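Local coordinates for protein DNA replication factor Cdt1 (Mus musculus, PDB 3A4C) that licenses DNA replication by cooperating with CDC6 and the origin recognition complex to load the MCM complex onto DNA, and also promotes stable kinetochore-microtubule attachment in mitosis, at residues Val38-Met43 with Gly54-His59. Numbering follows the deposited sequence.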
ATOM      1  N   VAL A  38      -4.837  11.977  -1.693  1.00 12.60           N
ATOM      2  CA  VAL A  38      -4.710  12.331  -0.284  1.00 12.23           C
ATOM      3  C   VAL A  38      -3.887  11.297   0.469  1.00 13.71           C
ATOM      4  O   VAL A  38      -2.999  11.649   1.261  1.00 12.33           O
ATOM      5  CB  VAL A  38      -6.086  12.502   0.386  1.00 14.57           C
ATOM      6  CG1 VAL A  38      -5.946  12.513   1.909  1.00 14.02           C
ATOM      7  CG2 VAL A  38      -6.741  13.790  -0.096  1.00 14.24           C
ATOM      8  N   VAL A  39      -4.173  10.025   0.212  1.00 12.18           N
ATOM      9  CA  VAL A  39      -3.485   8.950   0.920  1.00 13.14           C
ATOM     10  C   VAL A  39      -1.993   9.032   0.643  1.00 12.75           C
ATOM     11  O   VAL A  39      -1.173   8.913   1.555  1.00 12.10           O
ATOM     12  CB  VAL A  39      -3.996   7.561   0.488  1.00 12.38           C
ATOM     13  CG1 VAL A  39      -3.111   6.470   1.073  1.00 12.47           C
ATOM     14  CG2 VAL A  39      -5.450   7.368   0.909  1.00 13.09           C
ATOM     15  N   CYS A  40      -1.638   9.243  -0.620  1.00 10.29           N
ATOM     16  CA  CYS A  40      -0.223   9.280  -0.990  1.00 14.27           C
ATOM     17  C   CYS A  40       0.476  10.459  -0.335  1.00 12.27           C
ATOM     18  O   CYS A  40       1.616  10.339   0.110  1.00 12.05           O
ATOM     19  CB  CYS A  40      -0.046   9.342  -2.506  1.00 14.24           C
ATOM     20  SG  CYS A  40      -0.414   7.775  -3.318  1.00 17.22           S
ATOM     21  N   ALA A  41      -0.202  11.601  -0.296  1.00 11.34           N
ATOM     22  CA  ALA A  41       0.353  12.790   0.350  1.00 11.21           C
ATOM     23  C   ALA A  41       0.564  12.541   1.839  1.00 13.56           C
ATOM     24  O   ALA A  41       1.591  12.912   2.407  1.00 14.77           O
ATOM     25  CB  ALA A  41      -0.558  13.989   0.129  1.00 13.38           C
ATOM     26  N   ARG A  42      -0.399  11.892   2.475  1.00 11.38           N
ATOM     27  CA  ARG A  42      -0.273  11.604   3.897  1.00 12.52           C
ATOM     28  C   ARG A  42       0.806  10.556   4.174  1.00 14.38           C
ATOM     29  O   ARG A  42       1.525  10.638   5.169  1.00 13.51           O
ATOM     30  CB  ARG A  42      -1.618  11.160   4.465  1.00 12.52           C
ATOM     31  CG  ARG A  42      -2.612  12.291   4.511  1.00 13.36           C
ATOM     32  CD  ARG A  42      -3.892  11.906   5.210  1.00 13.59           C
ATOM     33  NE  ARG A  42      -4.911  12.925   4.970  1.00 14.00           N
ATOM     34  CZ  ARG A  42      -6.139  12.891   5.470  1.00 15.54           C
ATOM     35  NH1 ARG A  42      -6.507  11.901   6.267  1.00 13.42           N
ATOM     36  NH2 ARG A  42      -6.997  13.851   5.174  1.00 12.96           N
ATOM     37  N   MET A  43       0.921   9.571   3.291  1.00 10.18           N
ATOM     38  CA  MET A  43       1.910   8.523   3.488  1.00 11.81           C
ATOM     39  C   MET A  43       3.327   9.055   3.324  1.00 11.17           C
ATOM     40  O   MET A  43       4.190   8.781   4.142  1.00  9.55           O
ATOM     41  CB  MET A  43       1.664   7.363   2.526  1.00 10.12           C
ATOM     42  CG  MET A  43       0.465   6.509   2.941  1.00 13.44           C
ATOM     43  SD  MET A  43       0.259   5.096   1.870  1.00 18.31           S
ATOM     44  CE  MET A  43       1.595   4.035   2.453  1.00 15.92           C
ATOM     45  N   GLY A  54       3.900  10.155  -6.516  1.00 20.10           N
ATOM     46  CA  GLY A  54       3.671   9.303  -7.677  1.00 16.58           C
ATOM     47  C   GLY A  54       4.238   7.907  -7.486  1.00 15.77           C
ATOM     48  O   GLY A  54       3.600   6.908  -7.831  1.00 16.57           O
ATOM     49  N   GLU A  55       5.438   7.833  -6.925  1.00 13.32           N
ATOM     50  CA  GLU A  55       6.062   6.549  -6.632  1.00 14.62           C
ATOM     51  C   GLU A  55       5.332   5.840  -5.503  1.00 14.07           C
ATOM     52  O   GLU A  55       5.224   4.625  -5.506  1.00 14.16           O
ATOM     53  CB  GLU A  55       7.540   6.728  -6.286  1.00 17.46           C
ATOM     54  CG  GLU A  55       8.390   7.161  -7.468  1.00 20.18           C
ATOM     55  CD  GLU A  55       9.741   7.721  -7.058  1.00 24.77           C
ATOM     56  OE1 GLU A  55      10.638   7.812  -7.923  1.00 29.91           O
ATOM     57  OE2 GLU A  55       9.909   8.081  -5.876  1.00 23.40           O
ATOM     58  N   MET A  56       4.843   6.605  -4.534  1.00 13.35           N
ATOM     59  CA  MET A  56       4.022   6.046  -3.462  1.00 14.15           C
ATOM     60  C   MET A  56       2.749   5.418  -4.038  1.00 13.34           C
ATOM     61  O   MET A  56       2.350   4.321  -3.639  1.00 12.35           O
ATOM     62  CB  MET A  56       3.684   7.132  -2.432  1.00 13.59           C
ATOM     63  CG  MET A  56       2.969   6.628  -1.185  1.00 10.33           C
ATOM     64  SD  MET A  56       3.936   5.419  -0.250  1.00 12.29           S
ATOM     65  CE  MET A  56       5.181   6.472   0.507  1.00 13.14           C
ATOM     66  N   GLU A  57       2.115   6.099  -4.986  1.00 11.95           N
ATOM     67  CA  GLU A  57       0.914   5.542  -5.604  1.00 12.67           C
ATOM     68  C   GLU A  57       1.215   4.175  -6.188  1.00 10.75           C
ATOM     69  O   GLU A  57       0.432   3.245  -6.047  1.00 12.45           O
ATOM     70  CB  GLU A  57       0.361   6.447  -6.707  1.00 14.01           C
ATOM     71  CG  GLU A  57      -0.863   5.841  -7.386  1.00 14.83           C
ATOM     72  CD  GLU A  57      -1.530   6.784  -8.364  1.00 27.12           C
ATOM     73  OE1 GLU A  57      -2.762   6.959  -8.275  1.00 34.69           O
ATOM     74  OE2 GLU A  57      -0.824   7.347  -9.218  1.00 28.68           O
ATOM     75  N   LYS A  58       2.356   4.061  -6.852  1.00 11.35           N
ATOM     76  CA  LYS A  58       2.755   2.790  -7.440  1.00 12.68           C
ATOM     77  C   LYS A  58       2.840   1.685  -6.380  1.00 14.22           C
ATOM     78  O   LYS A  58       2.399   0.564  -6.613  1.00 12.70           O
ATOM     79  CB  LYS A  58       4.087   2.941  -8.170  1.00 15.46           C
ATOM     80  CG  LYS A  58       3.994   3.710  -9.490  1.00 17.44           C
ATOM     81  CD  LYS A  58       5.383   3.873 -10.102  1.00 21.89           C
ATOM     82  CE  LYS A  58       5.370   4.838 -11.277  1.00 29.96           C
ATOM     83  NZ  LYS A  58       4.490   4.344 -12.368  1.00 32.56           N
ATOM     84  N   HIS A  59       3.394   2.007  -5.215  1.00  9.87           N
ATOM     85  CA  HIS A  59       3.503   1.021  -4.132  1.00  8.54           C
ATOM     86  C   HIS A  59       2.156   0.648  -3.544  1.00 10.18           C
ATOM     87  O   HIS A  59       1.942  -0.497  -3.147  1.00 11.27           O
ATOM     88  CB  HIS A  59       4.422   1.528  -3.022  1.00 10.51           C
ATOM     89  CG  HIS A  59       5.861   1.558  -3.411  1.00 11.79           C
ATOM     90  ND1 HIS A  59       6.362   2.459  -4.325  1.00 14.92           N
ATOM     91  CD2 HIS A  59       6.906   0.787  -3.027  1.00 13.83           C
ATOM     92  CE1 HIS A  59       7.657   2.246  -4.482  1.00 15.44           C
ATOM     93  NE2 HIS A  59       8.010   1.235  -3.707  1.00 13.10           N
TER
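Met56 lies across Met43 and beside Cys40 where the axes of segments 38-43 and 54-59 approach to 8.9 Å at 108°. Its CB points toward helix 36-45, and Met56 CG, anti to the backbone N (chi1 -173°), comes 4.0 Å from Met43 CB and 4.2 Å from Cys40 CA. The chain then bends twice: Met56 SD meets the tip of the other methionine, 3.8 Å from Met43 CE, and Met56 CE, beyond the bends at chi2 and chi3, stays 4.2 Å from Met43 CB. The two methionine side chains cross at about a right angle, a fit that flexible, unbranched methionine makes easily.

Cys40 suits the closest backbone approach, because its short side chain lets SG rest 3.5 Å from Glu57 CA. Glu57 contributes only its aliphatic root here, CB touching Cys40 SG at 3.7 Å, while its exposed position suits a charged residue. No hydrogen bond runs between the two segments; the contact is apolar.

In this C-terminal winged-helix domain, the contact joins helix 36-45 to helix 53-66, the helix-turn-helix pair. Leu60, further along helix 53-66, touches Cys40, Met43 and Val39, extending the apolar seam; Val39 also reaches Leu22 of helix 3-27 and Leu34 of strand 33-35.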